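Local coordinates for hydrogenase maturation factor (PDB 3VTI), which probably transfers the carbamoyl group of carbamoyl phosphate to the C-terminal cysteine of HypE, using ATP, during [NiFe] hydrogenase maturation, at residues P71-V76 with L276-R281; K221-F226 with L308-I313; N364-S369 with R383-A388; E378-R383 with K729-D734. All blocks are in the same frame, centred on the assembly; numbering follows the deposited sequence.

Interaction 1: residues P71-V76 with L276-R281; sequences PPSLSV and LLSQRR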
# COMPACT_ATOMS: atom_id res chain seq x y z
N PRO A 71 -11.04 -47.42 -56.77
CA PRO A 71 -10.06 -48.34 -56.20
C PRO A 71 -10.55 -48.88 -54.85
O PRO A 71 -11.51 -48.34 -54.30
CB PRO A 71 -8.83 -47.45 -55.99
CG PRO A 71 -9.38 -46.07 -55.83
CD PRO A 71 -10.56 -46.02 -56.73
N PRO A 72 -9.89 -49.92 -54.31
CA PRO A 72 -10.29 -50.48 -53.01
C PRO A 72 -10.46 -49.40 -51.94
O PRO A 72 -9.63 -48.50 -51.84
CB PRO A 72 -9.11 -51.40 -52.66
CG PRO A 72 -8.58 -51.82 -53.99
CD PRO A 72 -8.68 -50.59 -54.83
N SER A 73 -11.55 -49.50 -51.18
CA SER A 73 -11.96 -48.50 -50.18
C SER A 73 -10.84 -48.00 -49.26
O SER A 73 -10.59 -46.79 -49.16
CB SER A 73 -13.09 -49.06 -49.32
OG SER A 73 -14.17 -49.48 -50.11
N LEU A 74 -10.18 -48.95 -48.61
CA LEU A 74 -9.14 -48.67 -47.61
C LEU A 74 -7.79 -48.18 -48.16
O LEU A 74 -6.92 -47.77 -47.38
CB LEU A 74 -8.91 -49.90 -46.74
CG LEU A 74 -9.67 -49.97 -45.43
CD1 LEU A 74 -11.18 -50.10 -45.64
CD2 LEU A 74 -9.13 -51.14 -44.65
N SER A 75 -7.61 -48.22 -49.48
CA SER A 75 -6.42 -47.68 -50.12
C SER A 75 -6.38 -46.16 -49.97
O SER A 75 -7.41 -45.52 -49.78
CB SER A 75 -6.35 -48.09 -51.60
OG SER A 75 -7.26 -47.35 -52.41
N VAL A 76 -5.17 -45.60 -50.03
CA VAL A 76 -4.99 -44.15 -50.05
C VAL A 76 -4.01 -43.84 -51.16
O VAL A 76 -2.79 -43.81 -50.95
CB VAL A 76 -4.50 -43.55 -48.69
CG1 VAL A 76 -4.52 -42.03 -48.74
CG2 VAL A 76 -5.36 -44.03 -47.52
N LEU A 276 -20.00 -42.66 -50.25
CA LEU A 276 -21.13 -43.33 -49.62
C LEU A 276 -20.94 -44.85 -49.62
O LEU A 276 -21.05 -45.49 -48.57
CB LEU A 276 -22.44 -42.98 -50.33
CG LEU A 276 -23.10 -41.61 -50.13
CD1 LEU A 276 -24.22 -41.43 -51.14
CD2 LEU A 276 -23.62 -41.43 -48.70
N LEU A 277 -20.66 -45.41 -50.80
CA LEU A 277 -20.54 -46.86 -51.00
C LEU A 277 -19.25 -47.45 -50.43
O LEU A 277 -19.13 -48.67 -50.30
CB LEU A 277 -20.66 -47.23 -52.49
CG LEU A 277 -22.05 -47.04 -53.15
CD1 LEU A 277 -21.92 -47.04 -54.64
CD2 LEU A 277 -23.05 -48.11 -52.70
N SER A 278 -18.30 -46.59 -50.09
CA SER A 278 -17.01 -47.06 -49.58
C SER A 278 -17.20 -47.97 -48.36
O SER A 278 -18.17 -47.82 -47.62
CB SER A 278 -16.13 -45.87 -49.21
OG SER A 278 -14.84 -46.30 -48.81
N GLN A 279 -16.27 -48.90 -48.17
CA GLN A 279 -16.33 -49.81 -47.01
C GLN A 279 -16.01 -49.05 -45.74
O GLN A 279 -16.30 -49.50 -44.64
CB GLN A 279 -15.40 -50.99 -47.18
CG GLN A 279 -16.11 -52.32 -47.12
CD GLN A 279 -15.14 -53.50 -47.19
OE1 GLN A 279 -14.33 -53.60 -48.11
NE2 GLN A 279 -15.22 -54.39 -46.20
N ARG A 280 -15.41 -47.88 -45.92
CA ARG A 280 -15.17 -46.98 -44.81
C ARG A 280 -16.52 -46.56 -44.21
O ARG A 280 -16.62 -46.31 -43.00
CB ARG A 280 -14.39 -45.77 -45.31
CG ARG A 280 -13.03 -46.09 -45.94
CD ARG A 280 -12.17 -44.82 -45.92
NE ARG A 280 -10.90 -44.92 -46.63
CZ ARG A 280 -9.73 -45.19 -46.05
NH1 ARG A 280 -9.67 -45.42 -44.74
NH2 ARG A 280 -8.63 -45.24 -46.78
N ARG A 281 -17.52 -46.46 -45.06
CA ARG A 281 -18.88 -46.14 -44.68
C ARG A 281 -19.07 -44.92 -43.80
O ARG A 281 -19.55 -45.04 -42.75
CB ARG A 281 -19.54 -47.34 -44.03
CG ARG A 281 -19.99 -48.48 -44.93
CD ARG A 281 -20.32 -48.14 -46.38
NE ARG A 281 -21.61 -48.67 -46.76
CZ ARG A 281 -21.86 -49.31 -47.89
NH1 ARG A 281 -20.94 -49.53 -48.77
NH2 ARG A 281 -23.06 -49.74 -48.11
O HOH W 1 -9.88 -43.91 -49.36

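Interaction 2: residues K221-F226 with L308-I313; sequences KGIGGF and LPYAPI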
# COMPACT_ATOMS: atom_id res chain seq x y z
N LYS A 221 -26.69 -50.54 -30.65
CA LYS A 221 -25.28 -50.83 -30.51
C LYS A 221 -24.72 -51.22 -31.88
O LYS A 221 -25.11 -52.25 -32.45
CB LYS A 221 -25.06 -51.94 -29.49
CG LYS A 221 -23.63 -52.08 -29.00
CD LYS A 221 -23.50 -53.26 -28.09
CE LYS A 221 -22.09 -53.42 -27.57
NZ LYS A 221 -21.99 -54.55 -26.60
N GLY A 222 -23.84 -50.38 -32.42
CA GLY A 222 -23.19 -50.66 -33.69
C GLY A 222 -21.76 -51.15 -33.54
O GLY A 222 -21.45 -51.96 -32.67
N ILE A 223 -20.88 -50.65 -34.40
CA ILE A 223 -19.49 -51.09 -34.44
C ILE A 223 -18.65 -50.29 -33.45
O ILE A 223 -17.86 -50.85 -32.68
CB ILE A 223 -18.93 -50.98 -35.88
CG1 ILE A 223 -19.77 -51.85 -36.82
CG2 ILE A 223 -17.46 -51.39 -35.95
CD1 ILE A 223 -19.72 -53.35 -36.49
N GLY A 224 -18.82 -48.97 -33.48
CA GLY A 224 -17.97 -48.08 -32.68
C GLY A 224 -18.62 -47.52 -31.43
O GLY A 224 -18.00 -46.76 -30.69
N GLY A 225 -19.89 -47.88 -31.22
CA GLY A 225 -20.63 -47.45 -30.06
C GLY A 225 -22.12 -47.49 -30.29
O GLY A 225 -22.60 -48.11 -31.26
N PHE A 226 -22.86 -46.84 -29.40
CA PHE A 226 -24.31 -46.70 -29.53
C PHE A 226 -24.71 -45.48 -30.37
O PHE A 226 -24.07 -44.43 -30.31
CB PHE A 226 -24.96 -46.61 -28.15
CG PHE A 226 -25.08 -47.94 -27.45
CD1 PHE A 226 -26.29 -48.62 -27.43
CD2 PHE A 226 -23.97 -48.52 -26.81
CE1 PHE A 226 -26.40 -49.85 -26.80
CE2 PHE A 226 -24.07 -49.74 -26.17
CZ PHE A 226 -25.29 -50.41 -26.16
N LEU A 308 -24.90 -44.82 -45.45
CA LEU A 308 -25.54 -46.07 -45.87
C LEU A 308 -25.41 -47.11 -44.74
O LEU A 308 -24.70 -46.86 -43.75
CB LEU A 308 -24.92 -46.59 -47.17
CG LEU A 308 -25.13 -45.83 -48.48
CD1 LEU A 308 -24.44 -46.55 -49.65
CD2 LEU A 308 -26.61 -45.59 -48.79
N PRO A 309 -26.11 -48.25 -44.87
CA PRO A 309 -25.91 -49.30 -43.86
C PRO A 309 -24.45 -49.70 -43.83
O PRO A 309 -23.78 -49.64 -44.87
CB PRO A 309 -26.74 -50.47 -44.40
CG PRO A 309 -27.78 -49.82 -45.28
CD PRO A 309 -27.10 -48.64 -45.88
N TYR A 310 -23.95 -50.13 -42.67
CA TYR A 310 -22.56 -50.56 -42.55
C TYR A 310 -22.33 -51.85 -41.75
O TYR A 310 -21.26 -52.46 -41.86
CB TYR A 310 -21.68 -49.42 -42.02
CG TYR A 310 -22.04 -48.87 -40.66
CD1 TYR A 310 -22.96 -47.83 -40.52
CD2 TYR A 310 -21.43 -49.36 -39.50
CE1 TYR A 310 -23.28 -47.32 -39.27
CE2 TYR A 310 -21.73 -48.85 -38.26
CZ TYR A 310 -22.65 -47.83 -38.14
OH TYR A 310 -22.97 -47.33 -36.90
N ALA A 311 -23.31 -52.26 -40.95
CA ALA A 311 -23.20 -53.51 -40.22
C ALA A 311 -24.35 -54.42 -40.63
O ALA A 311 -25.36 -53.95 -41.12
CB ALA A 311 -23.21 -53.26 -38.71
N PRO A 312 -24.21 -55.74 -40.42
CA PRO A 312 -25.31 -56.63 -40.82
C PRO A 312 -26.66 -56.19 -40.26
O PRO A 312 -27.67 -56.28 -40.95
CB PRO A 312 -24.88 -57.98 -40.25
CG PRO A 312 -23.39 -57.90 -40.19
CD PRO A 312 -23.07 -56.49 -39.83
N ILE A 313 -26.68 -55.71 -39.02
CA ILE A 313 -27.92 -55.25 -38.38
C ILE A 313 -28.71 -54.20 -39.18
O ILE A 313 -29.94 -54.17 -39.11
CB ILE A 313 -27.66 -54.70 -36.94
CG1 ILE A 313 -26.62 -53.56 -36.97
CG2 ILE A 313 -27.29 -55.85 -35.99
CD1 ILE A 313 -26.51 -52.77 -35.68
O HOH W 2 -21.11 -47.70 -35.11

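Interaction 3: residues N364-S369 with R383-A388; sequences NRIDDS and RARGYA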
# COMPACT_ATOMS: atom_id res chain seq x y z
N ASN A 364 -12.66 -50.27 -28.23
CA ASN A 364 -12.35 -48.89 -28.54
C ASN A 364 -13.54 -48.22 -29.20
O ASN A 364 -13.92 -48.58 -30.31
CB ASN A 364 -11.15 -48.86 -29.47
CG ASN A 364 -10.02 -49.70 -28.93
OD1 ASN A 364 -9.53 -49.45 -27.84
ND2 ASN A 364 -9.62 -50.73 -29.68
N ARG A 365 -14.15 -47.28 -28.49
CA ARG A 365 -15.29 -46.56 -29.03
C ARG A 365 -14.79 -45.64 -30.14
O ARG A 365 -13.68 -45.11 -30.07
CB ARG A 365 -16.05 -45.80 -27.93
CG ARG A 365 -15.75 -44.33 -27.80
CD ARG A 365 -16.34 -43.74 -26.50
NE ARG A 365 -15.73 -44.32 -25.30
CZ ARG A 365 -16.39 -44.61 -24.18
NH1 ARG A 365 -15.74 -45.14 -23.15
NH2 ARG A 365 -17.70 -44.41 -24.09
N ILE A 366 -15.58 -45.50 -31.20
CA ILE A 366 -15.19 -44.67 -32.31
C ILE A 366 -16.44 -44.19 -33.02
O ILE A 366 -17.34 -44.97 -33.33
CB ILE A 366 -14.21 -45.40 -33.28
CG1 ILE A 366 -13.71 -44.45 -34.38
CG2 ILE A 366 -14.83 -46.67 -33.88
CD1 ILE A 366 -12.45 -44.95 -35.10
N ASP A 367 -16.51 -42.89 -33.24
CA ASP A 367 -17.65 -42.27 -33.90
C ASP A 367 -17.70 -42.49 -35.39
O ASP A 367 -16.71 -42.88 -36.00
CB ASP A 367 -17.64 -40.78 -33.61
CG ASP A 367 -18.48 -40.44 -32.44
OD1 ASP A 367 -19.72 -40.64 -32.54
OD2 ASP A 367 -17.91 -40.00 -31.42
N ASP A 368 -18.87 -42.23 -35.96
CA ASP A 368 -19.06 -42.23 -37.40
C ASP A 368 -18.20 -41.12 -37.98
O ASP A 368 -18.09 -40.05 -37.39
CB ASP A 368 -20.52 -41.98 -37.75
CG ASP A 368 -21.43 -43.14 -37.33
OD1 ASP A 368 -20.97 -44.32 -37.26
OD2 ASP A 368 -22.64 -42.88 -37.11
N SER A 369 -17.55 -41.40 -39.10
CA SER A 369 -16.88 -40.36 -39.86
C SER A 369 -17.88 -39.46 -40.56
O SER A 369 -19.04 -39.85 -40.79
CB SER A 369 -15.93 -40.98 -40.87
OG SER A 369 -14.81 -41.52 -40.22
N ARG A 383 -12.81 -37.29 -38.85
CA ARG A 383 -12.11 -38.49 -39.26
C ARG A 383 -12.10 -39.52 -38.13
O ARG A 383 -11.35 -39.39 -37.16
CB ARG A 383 -10.68 -38.15 -39.69
CG ARG A 383 -9.97 -39.25 -40.48
CD ARG A 383 -8.49 -38.94 -40.63
NE ARG A 383 -7.66 -40.13 -40.48
CZ ARG A 383 -7.32 -40.90 -41.51
NH1 ARG A 383 -7.77 -40.57 -42.73
NH2 ARG A 383 -6.57 -41.97 -41.35
N ALA A 384 -12.96 -40.53 -38.26
CA ALA A 384 -13.16 -41.53 -37.23
C ALA A 384 -13.39 -42.91 -37.85
O ALA A 384 -12.52 -43.39 -38.59
CB ALA A 384 -14.33 -41.12 -36.32
N ARG A 385 -14.52 -43.56 -37.58
CA ARG A 385 -14.71 -44.95 -38.04
C ARG A 385 -14.46 -45.10 -39.52
O ARG A 385 -15.00 -44.33 -40.33
CB ARG A 385 -16.08 -45.52 -37.67
CG ARG A 385 -16.28 -46.99 -38.10
CD ARG A 385 -17.65 -47.56 -37.72
NE ARG A 385 -18.77 -46.68 -38.06
CZ ARG A 385 -19.24 -46.46 -39.29
NH1 ARG A 385 -18.71 -47.04 -40.35
NH2 ARG A 385 -20.26 -45.64 -39.45
N GLY A 386 -13.65 -46.10 -39.87
CA GLY A 386 -13.41 -46.48 -41.26
C GLY A 386 -12.19 -45.79 -41.84
O GLY A 386 -11.72 -46.16 -42.92
N TYR A 387 -11.69 -44.78 -41.12
CA TYR A 387 -10.51 -44.02 -41.52
C TYR A 387 -9.41 -44.22 -40.51
O TYR A 387 -8.31 -44.63 -40.86
CB TYR A 387 -10.83 -42.54 -41.66
CG TYR A 387 -11.69 -42.21 -42.85
CD1 TYR A 387 -11.13 -41.72 -44.04
CD2 TYR A 387 -13.07 -42.41 -42.80
CE1 TYR A 387 -11.93 -41.43 -45.13
CE2 TYR A 387 -13.87 -42.12 -43.89
CZ TYR A 387 -13.31 -41.64 -45.05
OH TYR A 387 -14.14 -41.35 -46.12
N ALA A 388 -9.70 -43.90 -39.25
CA ALA A 388 -8.79 -44.22 -38.16
C ALA A 388 -8.88 -45.71 -37.86
O ALA A 388 -9.96 -46.30 -37.99
CB ALA A 388 -9.13 -43.41 -36.95
O HOH W 3 -19.34 -45.50 -35.35
O HOH W 4 -17.70 -43.89 -40.53

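Interaction 4: residues E378-R383 with K729-D734; sequences ERIIRR and KVPCND. With FE (Fe (III) ion), chain G.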
# COMPACT_ATOMS: atom_id res chain seq x y z
N GLU A 378 -11.76 -34.92 -51.78
CA GLU A 378 -12.45 -35.26 -50.55
C GLU A 378 -12.04 -34.25 -49.47
O GLU A 378 -10.85 -33.92 -49.35
CB GLU A 378 -12.12 -36.69 -50.09
CG GLU A 378 -12.87 -37.08 -48.83
CD GLU A 378 -12.60 -38.48 -48.34
OE1 GLU A 378 -11.70 -39.16 -48.90
OE2 GLU A 378 -13.30 -38.91 -47.38
N ARG A 379 -13.03 -33.77 -48.71
CA ARG A 379 -12.79 -32.86 -47.58
C ARG A 379 -13.48 -33.41 -46.34
O ARG A 379 -14.68 -33.25 -46.14
CB ARG A 379 -13.28 -31.43 -47.88
CG ARG A 379 -12.91 -30.87 -49.25
CD ARG A 379 -11.40 -30.61 -49.42
NE ARG A 379 -11.07 -30.20 -50.78
CZ ARG A 379 -9.85 -29.91 -51.22
NH1 ARG A 379 -8.80 -29.97 -50.41
NH2 ARG A 379 -9.67 -29.55 -52.49
N ILE A 380 -12.69 -34.07 -45.51
CA ILE A 380 -13.20 -34.78 -44.36
C ILE A 380 -13.44 -33.79 -43.20
O ILE A 380 -12.64 -32.89 -42.98
CB ILE A 380 -12.24 -35.96 -43.99
CG1 ILE A 380 -12.91 -36.94 -43.02
CG2 ILE A 380 -10.89 -35.47 -43.46
CD1 ILE A 380 -12.34 -38.35 -43.12
N ILE A 381 -14.56 -33.93 -42.51
CA ILE A 381 -14.95 -33.02 -41.45
C ILE A 381 -14.65 -33.67 -40.12
O ILE A 381 -14.18 -33.01 -39.20
CB ILE A 381 -16.47 -32.61 -41.57
CG1 ILE A 381 -16.65 -31.55 -42.66
CG2 ILE A 381 -17.03 -32.07 -40.25
CD1 ILE A 381 -16.94 -32.11 -44.04
N ARG A 382 -14.92 -34.97 -40.01
CA ARG A 382 -14.62 -35.70 -38.80
C ARG A 382 -14.08 -37.06 -39.18
O ARG A 382 -14.78 -37.87 -39.78
CB ARG A 382 -15.87 -35.83 -37.93
CG ARG A 382 -15.64 -36.65 -36.67
CD ARG A 382 -16.95 -37.15 -36.14
NE ARG A 382 -17.49 -36.22 -35.17
CZ ARG A 382 -18.74 -36.26 -34.71
NH1 ARG A 382 -19.60 -37.17 -35.17
NH2 ARG A 382 -19.12 -35.37 -33.79
N ARG A 383 -12.81 -37.29 -38.85
CA ARG A 383 -12.11 -38.49 -39.26
C ARG A 383 -12.10 -39.52 -38.13
O ARG A 383 -11.35 -39.39 -37.16
CB ARG A 383 -10.68 -38.15 -39.69
CG ARG A 383 -9.97 -39.25 -40.48
CD ARG A 383 -8.49 -38.94 -40.63
NE ARG A 383 -7.66 -40.13 -40.48
CZ ARG A 383 -7.32 -40.90 -41.51
NH1 ARG A 383 -7.77 -40.57 -42.73
NH2 ARG A 383 -6.57 -41.97 -41.35
N LYS A 729 -7.04 -35.31 -46.32
CA LYS A 729 -6.92 -36.53 -45.52
C LYS A 729 -7.28 -36.30 -44.06
O LYS A 729 -7.81 -37.20 -43.39
CB LYS A 729 -5.51 -37.06 -45.62
CG LYS A 729 -5.17 -37.72 -46.94
CD LYS A 729 -3.69 -38.01 -47.00
CE LYS A 729 -3.25 -38.39 -48.38
NZ LYS A 729 -1.76 -38.59 -48.38
N VAL A 730 -6.98 -35.11 -43.54
CA VAL A 730 -7.39 -34.72 -42.18
C VAL A 730 -8.22 -33.44 -42.33
O VAL A 730 -8.12 -32.75 -43.34
CB VAL A 730 -6.18 -34.51 -41.25
CG1 VAL A 730 -5.34 -35.79 -41.11
CG2 VAL A 730 -5.31 -33.34 -41.73
N PRO A 731 -9.06 -33.12 -41.33
CA PRO A 731 -9.90 -31.93 -41.46
C PRO A 731 -9.15 -30.59 -41.45
O PRO A 731 -8.08 -30.48 -40.87
CB PRO A 731 -10.84 -32.02 -40.25
CG PRO A 731 -10.74 -33.41 -39.75
CD PRO A 731 -9.33 -33.83 -40.07
N CYS A 732 -9.70 -29.58 -42.11
CA CYS A 732 -9.19 -28.23 -41.98
C CYS A 732 -9.60 -27.64 -40.62
O CYS A 732 -9.07 -26.62 -40.22
CB CYS A 732 -9.64 -27.34 -43.15
SG CYS A 732 -11.42 -27.00 -43.23
N ASN A 733 -10.52 -28.29 -39.91
CA ASN A 733 -10.84 -27.86 -38.53
C ASN A 733 -9.84 -28.40 -37.50
O ASN A 733 -8.84 -29.02 -37.87
CB ASN A 733 -12.28 -28.23 -38.15
CG ASN A 733 -12.54 -29.74 -38.14
OD1 ASN A 733 -11.73 -30.52 -37.64
ND2 ASN A 733 -13.68 -30.15 -38.69
N ASP A 734 -10.11 -28.18 -36.21
CA ASP A 734 -9.16 -28.53 -35.17
C ASP A 734 -8.89 -30.03 -35.04
O ASP A 734 -8.04 -30.45 -34.25
CB ASP A 734 -9.57 -27.94 -33.83
CG ASP A 734 -9.50 -26.44 -33.82
OD1 ASP A 734 -9.21 -25.84 -34.87
OD2 ASP A 734 -9.74 -25.86 -32.75
FE FE G . -8.71 -23.86 -35.36
O HOH W 5 -10.36 -32.01 -45.33
O HOH W 6 -10.25 -23.53 -33.77
O HOH W 7 -10.70 -24.35 -36.66

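Interaction 1: residues P71-V76 with L276-R281
S278 meets S73 just past the end of helix 270-277, where two type I turns touch: P72-S75 from the acylphosphatase-like region and S278-R281 from the YrdC-like one. The CA atoms of S73 and S278 are 5.3 Å apart. The hydroxyl of S278 lies against S73 CB, and it also accepts a weak bond from R280 N within its own turn. Q279 comes next. Its backbone N gives a nearly straight hydrogen bond to S73 OG (2.9 Å, 169°). Q279 CB packs beside that hydroxyl at 3.5 Å from S73 OG. The amide of Q279 leaves the contact: NE2 bonds N138 O and G112 O, beside the Cys4 zinc site that contains C139. R280 does most of the reaching. Its chain runs extended from CG to NE and carries the guanidinium to the 72-75 turn. L74 CA sits over one face of the group. S75 O lies at the edge and takes a bond from R280 NH2 (3.3 Å), with the donor well above the carbonyl plane. Water 1 bridges the same two residues, 3.1 Å from R280 NE and 3.0 Å from S75 O. V76 CG2 touches R280 NH2 obliquely, at 3.6 Å. Beyond the two segments, NH1 bonds G386 O and NH2 bonds Q390 OE1. The partners named for this buried charge are thus neutral: carbonyls, an amide oxygen and a water. Much of the binding is to main-chain oxygens, so it probably depends on the 72-75 turn keeping its form.

Interaction 2: residues K221-F226 with L308-I313
K221 O and G222 CA face I313 CD1 where the backbone of 221-223 passes 310-313. These touching parts run 143° apart, and the nearest CA pair is G222 and A311, at 7.1 Å. K221-F226 is the tight link between antiparallel strands 218-221 and 226-229, and G222 N bonds back to G225 O across it (2.8 Å). G225 has backbone angles at which a side chain would jam against the preceding carbonyl. On the other side A311 is the N-cap residue of helix 312-318. No direct hydrogen bond joins the segments, so the fit is apolar apart from one water. I223 points at the other segment and carries the largest share of the contact. Its CG1 meets the ring edge of Y310, 3.9 Å from CE2, and the two side chains run alongside in opposite senses. I223 CD1 goes on to A311 CB at 4.1 Å. I313 enters from the first turn of the helix. Its CG1 sits between the backbone N and the carbonyl carbon (chi1 56°), and its CD1 lies against K221 O at 3.6 Å. The Y310 hydroxyl reaches over to the hairpin through water 2, which is 2.6 Å from Y310 OH and accepts a bond from G224 N (3.1 Å). The Y310 ring also makes a cation-pi contact with R385. K221 NZ turns away to N341 OD1 and the carbonyls of R360 and N358. The arrangement is a glycine-rich beta hairpin packed on the start of a helix, inside the core of the YrdC-like (telomere recombination family) domain.

Interaction 3: residues N364-S369 with R383-A388
D367, a magnesium ligand together with S329, lies on a loop of the YrdC-like domain that pairs with residues 383-388. Between the two segments runs the hairpin of strands 370-374 and 377-378. D367 O accepts R385 N at 2.8 Å, nearly in line with the carbonyl (C=O...N 174°). D368 and R385 extend alongside each other in the same direction. Their salt bridge is D368 OD1 to R385 NH2 (2.7 Å), with the oxygen in the guanidinium plane but met from above the carboxylate plane. The two planes are 81° apart. A bend at chi3 (47°) brings the guanidinium of R385 there, and water 3 joins D368 OD1, I366 O and R385 NE. S369 OG is both acceptor and donor: it takes A384 N at 2.9 Å and donates a hydrogen bond to R385 O at 2.8 Å, from above the carbonyl plane. An alanine at S369 lacks this hydroxyl, which would probably leave A384 N without its acceptor and the 384-385 backbone less firmly fixed. Water 4 adds a second link, from S369 N to R385 O. Next to these bonds, I366 CG1 packs on A384 CB (3.9 Å) and I366 CD1 on A388 CB. The whole is two irregular loop segments joined by hydrogen bonds at the base of a beta hairpin, beside the magnesium-site residue D367 of a YrdC-like domain.

Interaction 4: residues E378-R383 with K729-D734
The loop that carries D734, an iron ligand of the Kae1-like domain, packs P731 and N733 against I381 and its neighbours of the YrdC-like domain. D734 OD1 binds the iron(III) ion at 2.1 Å; H483, H487, D507 and waters 6 and 7 complete the site. Water 6 also donates to D734 OD2. I381 and R382 form a classic beta bulge opposite V370. The main polar link is N733 ND2 to I381 O (2.9 Å, 165°), lying in the carbonyl plane and on a lone pair. N733 CG stands between the backbone N and the carbonyl carbon (chi1 63°), which turns the amide to this bond. Its OD1 is taken by G735 N. A leucine in place of N733 would lack both polar ends, and would probably leave I381 O and G735 N without these mates just beside the iron ligand. P731 packs against the carbonyls of I380 and I381: its CA makes a CH...O contact with I380 O (3.3 Å), and its CG touches I381 O at 3.5 Å. I380 CG2 rests on the K729 carbonyl, 3.5 Å from K729 O. R383 NH1 gives that same oxygen a weak bond. Water 5 spans V730 O and, weakly, I380 O. K729 sends its NZ away to D78. Across the interface, then, hydrogen bonding runs mostly to main-chain oxygens, and N733, just before the iron ligand, ties its loop to the YrdC-like segment.

How the interactions relate
The four contacts form one connected group, with interactions 3 and 4 nearest the centre of the chain. Only interactions 2 and 4 do not touch. Their centres are about 22 Å apart; that of interaction 3 is about 12 Å from each. Along the chain, interactions 1 and 2 cross, and so do 3 and 4, which share R383. The first pair closes before the second opens. Probable hydrogen bonds from R281 to P309, R280 to G386, G224 to I366 and Y387 to E378 connect neighbouring contacts within or beside the YrdC-like domain. Interaction 1 itself reaches the acylphosphatase-like region and interaction 4 the Kae1-like domain, so the YrdC-like part packs against both.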